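Local coordinates for protein CG14216 (Drosophila melanogaster, PDB 3P9Y) that dephosphorylates the C-terminal domain of RNA polymerase II and probably takes part in RNA processing and transcription termination, at residues Leu10-Val15 with Asn28-Lys33; Arg22-His27 with Arg93-Cys98; Ile112-Glu117 with Asp121-His126; Leu141-Val146 with Ala156-Asp161; Gln181-Glu184 with Val190-His193. The protein carries 2 engineered substitutions. One frame throughout, in Å; residues are numbered along the deposited sequence.

Contact 1 of 5, residues Leu10-Val15 with Asn28-Lys33; sequences LAVAVV and NFLAKK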
# COMPACT_ATOMS: atom_id res chain seq x y z
N LEU A 10 1.57 -1.85 16.22
CA LEU A 10 2.13 -2.41 14.99
C LEU A 10 2.70 -1.33 14.09
O LEU A 10 2.10 -0.26 13.94
CB LEU A 10 1.05 -3.17 14.22
CG LEU A 10 0.43 -4.38 14.90
CD1 LEU A 10 -0.82 -4.81 14.16
CD2 LEU A 10 1.43 -5.53 14.98
N ALA A 11 3.85 -1.61 13.49
CA ALA A 11 4.37 -0.80 12.40
C ALA A 11 3.96 -1.47 11.10
O ALA A 11 4.40 -2.59 10.80
CB ALA A 11 5.88 -0.67 12.50
N VAL A 12 3.12 -0.80 10.33
CA VAL A 12 2.51 -1.38 9.14
C VAL A 12 2.99 -0.67 7.88
O VAL A 12 3.18 0.54 7.88
CB VAL A 12 0.97 -1.28 9.22
CG1 VAL A 12 0.32 -1.84 7.95
CG2 VAL A 12 0.44 -1.99 10.45
N ALA A 13 3.18 -1.43 6.81
CA ALA A 13 3.38 -0.84 5.50
C ALA A 13 2.36 -1.43 4.54
O ALA A 13 1.96 -2.57 4.68
CB ALA A 13 4.79 -1.10 5.00
N VAL A 14 1.91 -0.62 3.58
CA VAL A 14 1.06 -1.09 2.50
C VAL A 14 1.78 -0.78 1.19
O VAL A 14 2.32 0.32 1.01
CB VAL A 14 -0.31 -0.40 2.51
CG1 VAL A 14 -1.21 -0.99 1.44
CG2 VAL A 14 -0.95 -0.54 3.89
N VAL A 15 1.80 -1.75 0.29
CA VAL A 15 2.65 -1.69 -0.88
C VAL A 15 1.88 -2.07 -2.15
O VAL A 15 1.15 -3.07 -2.18
CB VAL A 15 3.86 -2.64 -0.71
CG1 VAL A 15 4.84 -2.47 -1.84
CG2 VAL A 15 4.53 -2.39 0.64
N ASN A 28 -4.30 6.19 3.83
CA ASN A 28 -5.17 7.21 4.39
C ASN A 28 -6.14 6.62 5.41
O ASN A 28 -6.31 7.16 6.51
CB ASN A 28 -5.95 7.91 3.28
CG ASN A 28 -6.87 8.98 3.80
OD1 ASN A 28 -6.47 10.11 4.04
ND2 ASN A 28 -8.13 8.61 4.01
N PHE A 29 -6.77 5.51 5.05
CA PHE A 29 -7.76 4.88 5.91
C PHE A 29 -7.10 4.37 7.18
O PHE A 29 -7.55 4.67 8.29
CB PHE A 29 -8.45 3.74 5.15
CG PHE A 29 -9.80 3.38 5.70
CD1 PHE A 29 -10.95 3.94 5.17
CD2 PHE A 29 -9.92 2.48 6.75
CE1 PHE A 29 -12.20 3.60 5.68
CE2 PHE A 29 -11.16 2.15 7.26
CZ PHE A 29 -12.30 2.70 6.72
N LEU A 30 -6.03 3.60 7.03
CA LEU A 30 -5.30 3.05 8.18
C LEU A 30 -4.86 4.15 9.14
O LEU A 30 -4.99 3.99 10.36
CB LEU A 30 -4.07 2.26 7.71
CG LEU A 30 -4.36 0.85 7.17
CD1 LEU A 30 -3.16 0.32 6.38
CD2 LEU A 30 -4.74 -0.11 8.30
N ALA A 31 -4.35 5.25 8.61
CA ALA A 31 -3.87 6.35 9.44
C ALA A 31 -5.02 6.99 10.22
O ALA A 31 -4.87 7.34 11.39
CB ALA A 31 -3.16 7.39 8.59
N LYS A 32 -6.16 7.15 9.56
CA LYS A 32 -7.34 7.71 10.21
C LYS A 32 -7.88 6.80 11.31
O LYS A 32 -8.51 7.27 12.26
CB LYS A 32 -8.44 7.99 9.18
CG LYS A 32 -8.19 9.23 8.34
CD LYS A 32 -9.30 9.43 7.32
CE LYS A 32 -9.13 10.75 6.59
NZ LYS A 32 -10.26 11.02 5.64
N LYS A 33 -7.64 5.50 11.19
CA LYS A 33 -8.04 4.55 12.23
C LYS A 33 -6.95 4.37 13.29
O LYS A 33 -7.04 3.49 14.13
CB LYS A 33 -8.43 3.20 11.63
CG LYS A 33 -9.60 3.25 10.67
CD LYS A 33 -10.82 3.93 11.28
CE LYS A 33 -12.01 3.92 10.33
NZ LYS A 33 -13.15 4.75 10.85
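Leu30 O and Phe29 O share one amide proton donor where helix 22-32 runs out: Lys33 N donates to Phe29 O at 3.0 Å and, weakly, to Leu30 O at 3.2 Å. This last turn belongs to a beta-alpha-beta unit built from strand 11-16, helix 22-32 and strand 36-41; between residues 10-15 and 28-33 the packing falls to one leucine, while Ala26, a turn earlier, packs on Val14 as well. Leu30 points its CB toward the strand and touches it with one branch, CD1. Opposite stand Val12 and Val14, two residues apart and so on the same face of the strand, while Ala13 between them turns its methyl away. Beyond the contact, Leu30 also packs on Val37 of the next strand and on Thr160 of helix 149-167, and Val12 is bonded through its backbone to Asn36 and Arg38, which aligns the two strands. The two valines are met unequally. Leu30 CD1 lies a loose 4.4 Å from Val12 CG1. Val14 keeps CG1 anti to the backbone N (chi1 -175°), which leaves CG2 on the side of Leu30, and Val14 CG2 meets Leu30 CD1 at 3.4 Å, closer than usual van der Waals contact.

Contact 2 of 5, residues Arg22-His27 with Arg93-Cys98; sequences RSMEAH and RRIKKC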
# COMPACT_ATOMS: atom_id res chain seq x y z
N ARG A 22 -3.83 2.36 -4.89
CA ARG A 22 -4.24 1.38 -3.89
C ARG A 22 -3.55 1.54 -2.54
O ARG A 22 -4.20 1.49 -1.49
CB ARG A 22 -4.03 -0.04 -4.44
CG ARG A 22 -4.99 -0.42 -5.57
CD ARG A 22 -4.52 -1.67 -6.33
NE ARG A 22 -3.23 -1.45 -7.00
CZ ARG A 22 -2.54 -2.39 -7.62
NH1 ARG A 22 -2.98 -3.64 -7.67
NH2 ARG A 22 -1.39 -2.09 -8.21
N SER A 23 -2.23 1.73 -2.54
CA SER A 23 -1.49 1.84 -1.29
C SER A 23 -1.83 3.14 -0.56
O SER A 23 -1.80 3.20 0.66
CB SER A 23 0.02 1.78 -1.52
OG SER A 23 0.50 2.97 -2.13
N MET A 24 -2.16 4.18 -1.31
CA MET A 24 -2.42 5.48 -0.72
C MET A 24 -3.83 5.57 -0.14
O MET A 24 -4.05 6.23 0.87
CB MET A 24 -2.19 6.59 -1.75
CG MET A 24 -0.73 6.73 -2.13
SD MET A 24 0.31 7.05 -0.69
CE MET A 24 0.09 8.82 -0.53
N GLU A 25 -4.77 4.90 -0.77
CA GLU A 25 -6.12 4.79 -0.24
C GLU A 25 -6.05 4.04 1.10
O GLU A 25 -6.66 4.46 2.09
CB GLU A 25 -7.00 4.03 -1.23
CG GLU A 25 -8.48 4.18 -0.98
CD GLU A 25 -8.99 5.57 -1.30
OE1 GLU A 25 -9.44 6.26 -0.37
OE2 GLU A 25 -8.91 5.99 -2.48
N ALA A 26 -5.30 2.94 1.12
CA ALA A 26 -5.11 2.17 2.35
C ALA A 26 -4.33 2.98 3.38
O ALA A 26 -4.61 2.90 4.58
CB ALA A 26 -4.39 0.86 2.05
N HIS A 27 -3.34 3.74 2.92
CA HIS A 27 -2.53 4.55 3.82
C HIS A 27 -3.46 5.49 4.58
O HIS A 27 -3.42 5.57 5.80
CB HIS A 27 -1.50 5.37 3.03
CG HIS A 27 -0.50 6.09 3.90
ND1 HIS A 27 0.83 6.19 3.56
CD2 HIS A 27 -0.64 6.73 5.09
CE1 HIS A 27 1.48 6.86 4.50
NE2 HIS A 27 0.61 7.20 5.44
N ARG A 93 -0.79 14.17 -1.95
CA ARG A 93 0.04 15.28 -1.51
C ARG A 93 -0.19 15.58 -0.04
O ARG A 93 0.75 15.88 0.70
CB ARG A 93 -0.26 16.53 -2.34
CG ARG A 93 0.67 17.71 -2.04
CD ARG A 93 0.05 19.05 -2.42
NE ARG A 93 -0.56 19.72 -1.27
CZ ARG A 93 -1.86 19.76 -1.01
NH1 ARG A 93 -2.74 19.17 -1.81
NH2 ARG A 93 -2.30 20.40 0.06
N ARG A 94 -1.44 15.49 0.39
CA ARG A 94 -1.80 15.79 1.78
C ARG A 94 -1.26 14.75 2.74
O ARG A 94 -1.11 15.02 3.93
CB ARG A 94 -3.31 15.88 1.93
CG ARG A 94 -3.95 16.96 1.08
CD ARG A 94 -5.37 17.21 1.51
NE ARG A 94 -6.09 18.02 0.55
CZ ARG A 94 -7.29 18.55 0.77
NH1 ARG A 94 -7.89 18.36 1.94
NH2 ARG A 94 -7.88 19.28 -0.16
N ILE A 95 -0.97 13.55 2.23
CA ILE A 95 -0.41 12.50 3.07
C ILE A 95 1.11 12.60 3.16
O ILE A 95 1.68 12.55 4.25
CB ILE A 95 -0.79 11.11 2.55
CG1 ILE A 95 -2.30 10.89 2.72
CG2 ILE A 95 -0.02 10.02 3.30
CD1 ILE A 95 -2.80 9.59 2.13
N LYS A 96 1.77 12.76 2.03
CA LYS A 96 3.22 12.85 2.03
C LYS A 96 3.75 13.49 0.76
O LYS A 96 3.03 13.67 -0.22
CB LYS A 96 3.85 11.47 2.25
CG LYS A 96 3.58 10.46 1.14
CD LYS A 96 4.19 9.10 1.49
CE LYS A 96 4.06 8.09 0.36
NZ LYS A 96 4.54 6.75 0.80
N LYS A 97 5.04 13.82 0.81
CA LYS A 97 5.71 14.58 -0.23
C LYS A 97 5.70 13.87 -1.58
O LYS A 97 5.36 14.47 -2.59
CB LYS A 97 7.16 14.84 0.20
CG LYS A 97 8.01 15.63 -0.78
CD LYS A 97 9.49 15.48 -0.43
CE LYS A 97 10.36 16.51 -1.13
NZ LYS A 97 10.24 17.87 -0.51
N CYS A 98 6.07 12.59 -1.59
CA CYS A 98 6.31 11.91 -2.85
C CYS A 98 6.19 10.39 -2.77
O CYS A 98 6.33 9.80 -1.70
CB CYS A 98 7.71 12.25 -3.35
SG CYS A 98 9.02 11.66 -2.25
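Ile95 sets one methyl over the centre of one face of the His27 imidazole, a clear case of a CH-pi contact closing the seam between two helices. Ile95 CG2 sits 3.6 Å from the centroid of the His27 ring and only 11° off the ring normal, so all five ring atoms feel it almost equally. The histidine is delivered to this position by its first torsion (chi1 -172°), which sets CG anti to the backbone N; the two side chains then pass one another in opposite senses. One ring nitrogen has a partner of its own, since His27 ND1 is hydrogen-bonded to Ser39 OG. With the ring cut back to an alanine, Ile95 CG2 is likely to lose the face it rests on and Ser39 OG its imidazole partner.

One turn back, Met24 slides past Ile95 in the opposite direction. Its chain bends at both chi2 and chi3, which brings the terminal methyl round so that Met24 CE lies 3.9 Å from Ile95 CB, and Ile95 CD1 in turn reaches Met24 O at 3.8 Å. The extended chain of Lys96 passes across the thioether, with Lys96 CE 4.0 Å from Met24 SD, before its ammonium joins Ser39 OG and a salt bridge to Glu100. Here the end of helix 85-95 packs on the first half of helix 22-32. That helix begins with Arg22, whose NE is hydrogen-bonded to a modified side chain of the bound peptide, as expected of the arginine closing the phosphate-binding P-loop in the LMW PTP-like fold.

Contact 3 of 5, residues Ile112-Glu117 with Asp121-His126; sequences IVTVEE and DLVVMH. With IMD (imidazole), chain I.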
# COMPACT_ATOMS: atom_id res chain seq x y z
N ILE A 112 3.55 -6.21 6.47
CA ILE A 112 3.59 -5.58 5.16
C ILE A 112 2.45 -6.14 4.33
O ILE A 112 2.42 -7.33 4.03
CB ILE A 112 4.93 -5.85 4.45
CG1 ILE A 112 6.09 -5.36 5.32
CG2 ILE A 112 4.94 -5.17 3.08
CD1 ILE A 112 7.47 -5.66 4.73
N VAL A 113 1.50 -5.29 3.96
CA VAL A 113 0.38 -5.73 3.12
C VAL A 113 0.67 -5.36 1.66
O VAL A 113 1.04 -4.23 1.38
CB VAL A 113 -0.94 -5.07 3.57
CG1 VAL A 113 -2.11 -5.57 2.73
CG2 VAL A 113 -1.19 -5.34 5.06
N THR A 114 0.53 -6.31 0.76
CA THR A 114 0.64 -6.04 -0.67
C THR A 114 -0.73 -6.21 -1.31
O THR A 114 -1.60 -6.89 -0.76
CB THR A 114 1.66 -6.96 -1.37
OG1 THR A 114 1.29 -8.33 -1.19
CG2 THR A 114 3.06 -6.74 -0.81
N VAL A 115 -0.93 -5.60 -2.47
CA VAL A 115 -2.27 -5.51 -3.06
C VAL A 115 -2.41 -6.33 -4.35
O VAL A 115 -3.44 -6.27 -5.02
CB VAL A 115 -2.66 -4.04 -3.32
CG1 VAL A 115 -2.68 -3.28 -2.01
CG2 VAL A 115 -1.71 -3.38 -4.31
N GLU A 116 -1.39 -7.10 -4.69
CA GLU A 116 -1.48 -8.08 -5.77
C GLU A 116 -0.24 -8.96 -5.77
O GLU A 116 0.81 -8.56 -5.27
CB GLU A 116 -1.67 -7.40 -7.14
CG GLU A 116 -0.51 -6.53 -7.60
CD GLU A 116 -0.69 -6.07 -9.04
OE1 GLU A 116 -0.84 -4.85 -9.28
OE2 GLU A 116 -0.70 -6.93 -9.95
N GLU A 117 -0.36 -10.16 -6.31
CA GLU A 117 0.69 -11.16 -6.14
C GLU A 117 2.01 -10.73 -6.77
O GLU A 117 3.07 -11.09 -6.27
CB GLU A 117 0.27 -12.52 -6.71
CG GLU A 117 1.28 -13.61 -6.39
CD GLU A 117 0.78 -14.99 -6.71
OE1 GLU A 117 -0.42 -15.14 -6.97
OE2 GLU A 117 1.60 -15.94 -6.71
N ASP A 121 5.35 -10.77 -4.60
CA ASP A 121 6.57 -11.47 -4.98
C ASP A 121 7.79 -10.56 -4.96
O ASP A 121 8.86 -10.98 -4.53
CB ASP A 121 6.42 -12.07 -6.38
CG ASP A 121 5.53 -13.29 -6.39
OD1 ASP A 121 5.33 -13.89 -5.32
OD2 ASP A 121 5.02 -13.64 -7.47
N LEU A 122 7.64 -9.33 -5.43
CA LEU A 122 8.76 -8.39 -5.45
C LEU A 122 9.17 -8.05 -4.02
O LEU A 122 10.36 -7.95 -3.71
CB LEU A 122 8.38 -7.13 -6.22
CG LEU A 122 8.26 -7.32 -7.74
CD1 LEU A 122 7.62 -6.11 -8.40
CD2 LEU A 122 9.64 -7.60 -8.35
N VAL A 123 8.18 -7.88 -3.15
CA VAL A 123 8.44 -7.58 -1.75
C VAL A 123 9.18 -8.74 -1.10
O VAL A 123 10.17 -8.54 -0.40
CB VAL A 123 7.13 -7.30 -0.99
CG1 VAL A 123 7.35 -7.36 0.51
CG2 VAL A 123 6.54 -5.94 -1.40
N VAL A 124 8.70 -9.96 -1.33
CA VAL A 124 9.28 -11.14 -0.70
C VAL A 124 10.69 -11.38 -1.24
O VAL A 124 11.61 -11.67 -0.49
CB VAL A 124 8.40 -12.38 -0.90
CG1 VAL A 124 9.12 -13.65 -0.47
CG2 VAL A 124 7.08 -12.23 -0.14
N MET A 125 10.85 -11.24 -2.55
CA MET A 125 12.14 -11.42 -3.19
C MET A 125 13.14 -10.43 -2.60
O MET A 125 14.26 -10.79 -2.27
CB MET A 125 12.04 -11.23 -4.70
CG MET A 125 13.32 -11.55 -5.45
SD MET A 125 13.11 -11.59 -7.25
CE MET A 125 12.87 -9.86 -7.62
N HIS A 126 12.71 -9.18 -2.45
CA HIS A 126 13.58 -8.14 -1.93
C HIS A 126 14.00 -8.43 -0.49
O HIS A 126 15.17 -8.26 -0.13
CB HIS A 126 12.91 -6.77 -2.00
CG HIS A 126 13.74 -5.67 -1.40
ND1 HIS A 126 14.76 -5.06 -2.09
CD2 HIS A 126 13.71 -5.11 -0.17
CE1 HIS A 126 15.32 -4.15 -1.30
NE2 HIS A 126 14.71 -4.17 -0.14
N1 IMD I . 7.82 -15.24 -4.12
C2 IMD I . 8.85 -14.37 -4.06
N3 IMD I . 9.89 -14.97 -3.45
C4 IMD I . 9.52 -16.23 -3.13
C5 IMD I . 8.22 -16.40 -3.55
O HOH W 1 3.71 -16.01 -4.94
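In the beta-alpha-beta unit of strand 111-114, helix 117-128 and strand 137-142, Thr114 and Ile112 of the strand meet Val123 of the helix in a small apolar core. Val123 holds CG1 anti to its backbone N (chi1 164°) and thereby offers a different methyl to each partner. Its CG2 meets Thr114 CG2 tip to tip at 3.6 Å, whereas its CG1 rests 4.1 Å from Ile112 CG2. Val15 of the adjacent strand packs on Val123 as well and extends this core.

At the surface the chemistry changes. Asp121 N donates to Glu117 O at 2.8 Å with an angle of 159°, an ordinary bond of the first helical turns. The carboxylates of the same two residues are turned 77° against each other, and Glu117 OE2 and Asp121 OD2 lie 4.2 Å apart. One water probably eases the repulsion between these like charges by donating to both groups, 2.8 Å to Glu117 OE2 and 2.7 Å to Asp121 OD1. An imidazole, probably from the crystallisation liquor, adds a hydrogen bond from its N1 to Asp121 OD1 at 3.1 Å. An apolar side on the sheet and a polar side outward mark helices flanking the central sheet of an alpha/beta fold.

Contact 4 of 5, residues Leu141-Val146 with Ala156-Asp161; sequences LNVDVV and AFVITD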
# COMPACT_ATOMS: atom_id res chain seq x y z
N LEU A 141 1.64 -10.02 3.91
CA LEU A 141 0.30 -10.49 3.62
C LEU A 141 -0.20 -9.86 2.33
O LEU A 141 -0.14 -8.65 2.17
CB LEU A 141 -0.64 -10.09 4.76
CG LEU A 141 -0.24 -10.55 6.16
CD1 LEU A 141 -1.06 -9.83 7.22
CD2 LEU A 141 -0.40 -12.06 6.28
N ASN A 142 -0.70 -10.69 1.41
CA ASN A 142 -1.25 -10.16 0.17
C ASN A 142 -2.76 -10.20 0.19
O ASN A 142 -3.36 -11.24 0.46
CB ASN A 142 -0.76 -10.93 -1.05
CG ASN A 142 -1.24 -10.32 -2.35
OD1 ASN A 142 -0.73 -9.29 -2.80
ND2 ASN A 142 -2.25 -10.93 -2.96
N VAL A 143 -3.37 -9.06 -0.10
CA VAL A 143 -4.81 -8.94 -0.22
C VAL A 143 -5.09 -8.27 -1.56
O VAL A 143 -4.80 -7.09 -1.73
CB VAL A 143 -5.41 -8.10 0.91
CG1 VAL A 143 -6.91 -7.99 0.73
CG2 VAL A 143 -5.07 -8.71 2.27
N ASP A 144 -5.65 -9.01 -2.50
CA ASP A 144 -5.89 -8.50 -3.85
C ASP A 144 -6.81 -7.29 -3.86
O ASP A 144 -7.92 -7.34 -3.34
CB ASP A 144 -6.48 -9.59 -4.73
CG ASP A 144 -5.45 -10.60 -5.17
OD1 ASP A 144 -4.24 -10.26 -5.15
OD2 ASP A 144 -5.84 -11.73 -5.53
N VAL A 145 -6.33 -6.21 -4.46
CA VAL A 145 -7.12 -5.00 -4.66
C VAL A 145 -7.12 -4.66 -6.15
O VAL A 145 -6.06 -4.42 -6.74
CB VAL A 145 -6.53 -3.81 -3.88
CG1 VAL A 145 -7.42 -2.58 -4.04
CG2 VAL A 145 -6.35 -4.16 -2.40
N VAL A 146 -8.30 -4.63 -6.75
CA VAL A 146 -8.42 -4.25 -8.15
C VAL A 146 -8.01 -2.79 -8.31
O VAL A 146 -8.32 -1.95 -7.47
CB VAL A 146 -9.86 -4.48 -8.65
CG1 VAL A 146 -10.02 -3.96 -10.08
CG2 VAL A 146 -10.20 -5.96 -8.57
N ALA A 156 -9.18 -0.65 0.98
CA ALA A 156 -8.72 0.01 2.19
C ALA A 156 -9.55 -0.45 3.38
O ALA A 156 -9.03 -0.70 4.45
CB ALA A 156 -8.79 1.52 2.04
N PHE A 157 -10.86 -0.57 3.17
CA PHE A 157 -11.75 -1.09 4.20
C PHE A 157 -11.35 -2.51 4.59
O PHE A 157 -11.29 -2.84 5.77
CB PHE A 157 -13.20 -1.10 3.71
CG PHE A 157 -13.95 0.17 3.99
CD1 PHE A 157 -14.66 0.33 5.18
CD2 PHE A 157 -13.98 1.20 3.05
CE1 PHE A 157 -15.37 1.50 5.44
CE2 PHE A 157 -14.68 2.37 3.30
CZ PHE A 157 -15.38 2.52 4.49
N VAL A 158 -11.09 -3.36 3.60
CA VAL A 158 -10.82 -4.77 3.86
C VAL A 158 -9.47 -4.95 4.54
O VAL A 158 -9.34 -5.71 5.50
CB VAL A 158 -10.82 -5.60 2.56
CG1 VAL A 158 -10.50 -7.05 2.86
CG2 VAL A 158 -12.17 -5.47 1.86
N ILE A 159 -8.46 -4.26 4.04
CA ILE A 159 -7.13 -4.33 4.61
C ILE A 159 -7.18 -3.84 6.05
O ILE A 159 -6.51 -4.39 6.93
CB ILE A 159 -6.15 -3.48 3.81
CG1 ILE A 159 -5.84 -4.19 2.49
CG2 ILE A 159 -4.87 -3.24 4.59
CD1 ILE A 159 -5.10 -3.32 1.49
N THR A 160 -7.97 -2.80 6.30
CA THR A 160 -8.05 -2.23 7.64
C THR A 160 -8.73 -3.20 8.60
O THR A 160 -8.30 -3.34 9.74
CB THR A 160 -8.79 -0.88 7.63
OG1 THR A 160 -8.04 0.07 6.86
CG2 THR A 160 -8.94 -0.35 9.05
N ASP A 161 -9.78 -3.87 8.14
CA ASP A 161 -10.42 -4.91 8.95
C ASP A 161 -9.41 -5.99 9.32
O ASP A 161 -9.40 -6.48 10.45
CB ASP A 161 -11.59 -5.55 8.22
CG ASP A 161 -12.77 -4.61 8.06
OD1 ASP A 161 -12.92 -3.69 8.89
OD2 ASP A 161 -13.56 -4.81 7.12
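Val145 and Ile159 meet through torsions that suit one another: Ile159 swings CG1 to the side of its backbone N (chi1 -73°) and then extends (chi2 168°), carrying CD1 out to the valine, while Val145 presents CG2, the branch anti to its carbonyl carbon. The two side chains cross at about a right angle, with Ile159 CD1 4.2 Å from Val145 CG2. The shaft of the isoleucine serves a second valine, for Ile159 CG1 lies 4.2 Å from Val143 CB. Val143 in turn sends CG1 to Val158 CG1, 4.3 Å away. Four buried aliphatic side chains thus meet by aliphatic carbon contacts alone, a plain example of a helix resting on the chain that leaves a strand.

Within the helix, Ala156 O takes two bonds from a single residue, one from Thr160 N at 3.0 Å and one from Thr160 OG1 at 2.7 Å. They arrive from opposite faces of the carbonyl plane, and the second satisfies a buried hydroxyl.

The backbones of Val143 and Val145 bond to Thr114 and Val115 beside them. Helix 149-167 lies over this chain, with Val158 packed on Phe183 of helix 172-187 and Thr160 on Phe29 and Leu30 of helix 22-32.

Contact 5 of 5, residues Gln181-Glu184 with Val190-His193; sequences QEFE and VILH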
# COMPACT_ATOMS: atom_id res chain seq x y z
N GLN A 181 -6.70 -17.66 8.47
CA GLN A 181 -7.66 -18.63 7.97
C GLN A 181 -9.09 -18.21 8.32
O GLN A 181 -9.99 -18.33 7.51
CB GLN A 181 -7.36 -20.03 8.52
CG GLN A 181 -8.33 -21.12 8.05
CD GLN A 181 -8.26 -21.38 6.55
OE1 GLN A 181 -7.20 -21.28 5.94
NE2 GLN A 181 -9.40 -21.71 5.96
N GLU A 182 -9.29 -17.71 9.54
CA GLU A 182 -10.60 -17.24 9.97
C GLU A 182 -11.08 -16.11 9.07
O GLU A 182 -12.23 -16.08 8.64
CB GLU A 182 -10.56 -16.77 11.42
CG GLU A 182 -11.90 -16.22 11.93
CD GLU A 182 -12.98 -17.29 12.01
OE1 GLU A 182 -12.64 -18.49 11.97
OE2 GLU A 182 -14.17 -16.92 12.13
N PHE A 183 -10.18 -15.18 8.77
CA PHE A 183 -10.48 -14.05 7.89
C PHE A 183 -10.85 -14.55 6.50
O PHE A 183 -11.80 -14.07 5.88
CB PHE A 183 -9.29 -13.10 7.81
CG PHE A 183 -9.61 -11.75 7.22
CD1 PHE A 183 -10.02 -10.71 8.04
CD2 PHE A 183 -9.49 -11.52 5.86
CE1 PHE A 183 -10.32 -9.46 7.50
CE2 PHE A 183 -9.78 -10.28 5.32
CZ PHE A 183 -10.19 -9.24 6.14
N GLU A 184 -10.09 -15.53 6.00
CA GLU A 184 -10.31 -16.07 4.67
C GLU A 184 -11.70 -16.70 4.57
O GLU A 184 -12.40 -16.51 3.59
CB GLU A 184 -9.23 -17.11 4.33
CG GLU A 184 -7.89 -16.49 3.99
CD GLU A 184 -6.76 -17.50 3.93
OE1 GLU A 184 -6.75 -18.44 4.75
OE2 GLU A 184 -5.88 -17.34 3.06
N VAL A 190 -8.69 -14.92 -0.45
CA VAL A 190 -7.43 -15.60 -0.19
C VAL A 190 -6.39 -14.58 0.23
O VAL A 190 -6.26 -13.50 -0.36
CB VAL A 190 -6.94 -16.37 -1.43
CG1 VAL A 190 -5.53 -16.88 -1.21
CG2 VAL A 190 -7.89 -17.52 -1.74
N ILE A 191 -5.65 -14.92 1.28
CA ILE A 191 -4.53 -14.12 1.72
C ILE A 191 -3.25 -14.92 1.52
O ILE A 191 -3.17 -16.07 1.95
CB ILE A 191 -4.66 -13.77 3.22
CG1 ILE A 191 -5.94 -12.95 3.47
CG2 ILE A 191 -3.43 -13.01 3.70
CD1 ILE A 191 -6.17 -12.64 4.92
N LEU A 192 -2.27 -14.33 0.84
CA LEU A 192 -0.96 -14.96 0.73
C LEU A 192 -0.14 -14.51 1.93
O LEU A 192 -0.17 -13.33 2.29
CB LEU A 192 -0.26 -14.56 -0.58
CG LEU A 192 -1.09 -14.65 -1.86
CD1 LEU A 192 -0.27 -14.20 -3.06
CD2 LEU A 192 -1.62 -16.07 -2.08
N HIS A 193 0.58 -15.43 2.54
CA HIS A 193 1.33 -15.11 3.75
C HIS A 193 2.74 -15.69 3.73
O HIS A 193 2.93 -16.87 3.42
CB HIS A 193 0.59 -15.63 4.98
CG HIS A 193 1.33 -15.40 6.26
ND1 HIS A 193 1.34 -16.32 7.29
CD2 HIS A 193 2.08 -14.36 6.68
CE1 HIS A 193 2.07 -15.84 8.29
NE2 HIS A 193 2.53 -14.66 7.94
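Ile191 and Glu184 carry most of this contact, joined by Phe183, where helix 172-187 leads through a short turn into strand 192-197, the antiparallel edge strand of the central sheet. A helix side chain catches the backbone at Ile191 as the chain leaves that turn. Ile191 N donates to Glu184 OE2 at 3.0 Å, a nearly straight bond at 165°. The carboxylate receives it on the anti lone pair of OE2, the one directed away from OE1. Glu184 reaches the amide because CG sits beside its own backbone N (chi1 -75°) and the chain beyond is extended. The grip has a cost: Glu184 OE2 also lies 3.2 Å from Ile191 O, and two acceptors this near each other probably repel. Were the glutamate replaced by an alanine, the Ile191 amide would probably lose this acceptor and the chain there be less firmly held. The same glutamate contributes packing too, its CG lying 4.1 Å from Ile191 CG1.

The side chain of Ile191 adds further apolar packing. It also touches Leu141 of the neighbouring strand and Met162 of helix 149-167, a helix on which Phe183 packs as well. Ile191 and Phe183 meet at about a right angle, and the touch itself is Ile191 CD1 against Phe183 CD2 at 3.6 Å.

In the fold
Contacts 1, 3 and 4 are buried, and each sets a helix against the same central sheet or the chain leaving it; contacts 2 and 5 are only partly buried. Contacts 1 and 2 share helix 22-32, using its end against the sheet and its beginning against helix 85-95. Strands 11-16, 111-114, 137-142 and 192-197 stand side by side, so contacts 1, 3, 4 and 5 follow one another across the sheet. Chemistry varies with place: contacts 1 and 4 meet through aliphatic groups alone, contact 2 adds an aromatic face, and contact 3 pairs an apolar core with a hydrated acidic rim. Contact 5, with its centre about 17 Å from the chain centre, binds backbone by carboxylate.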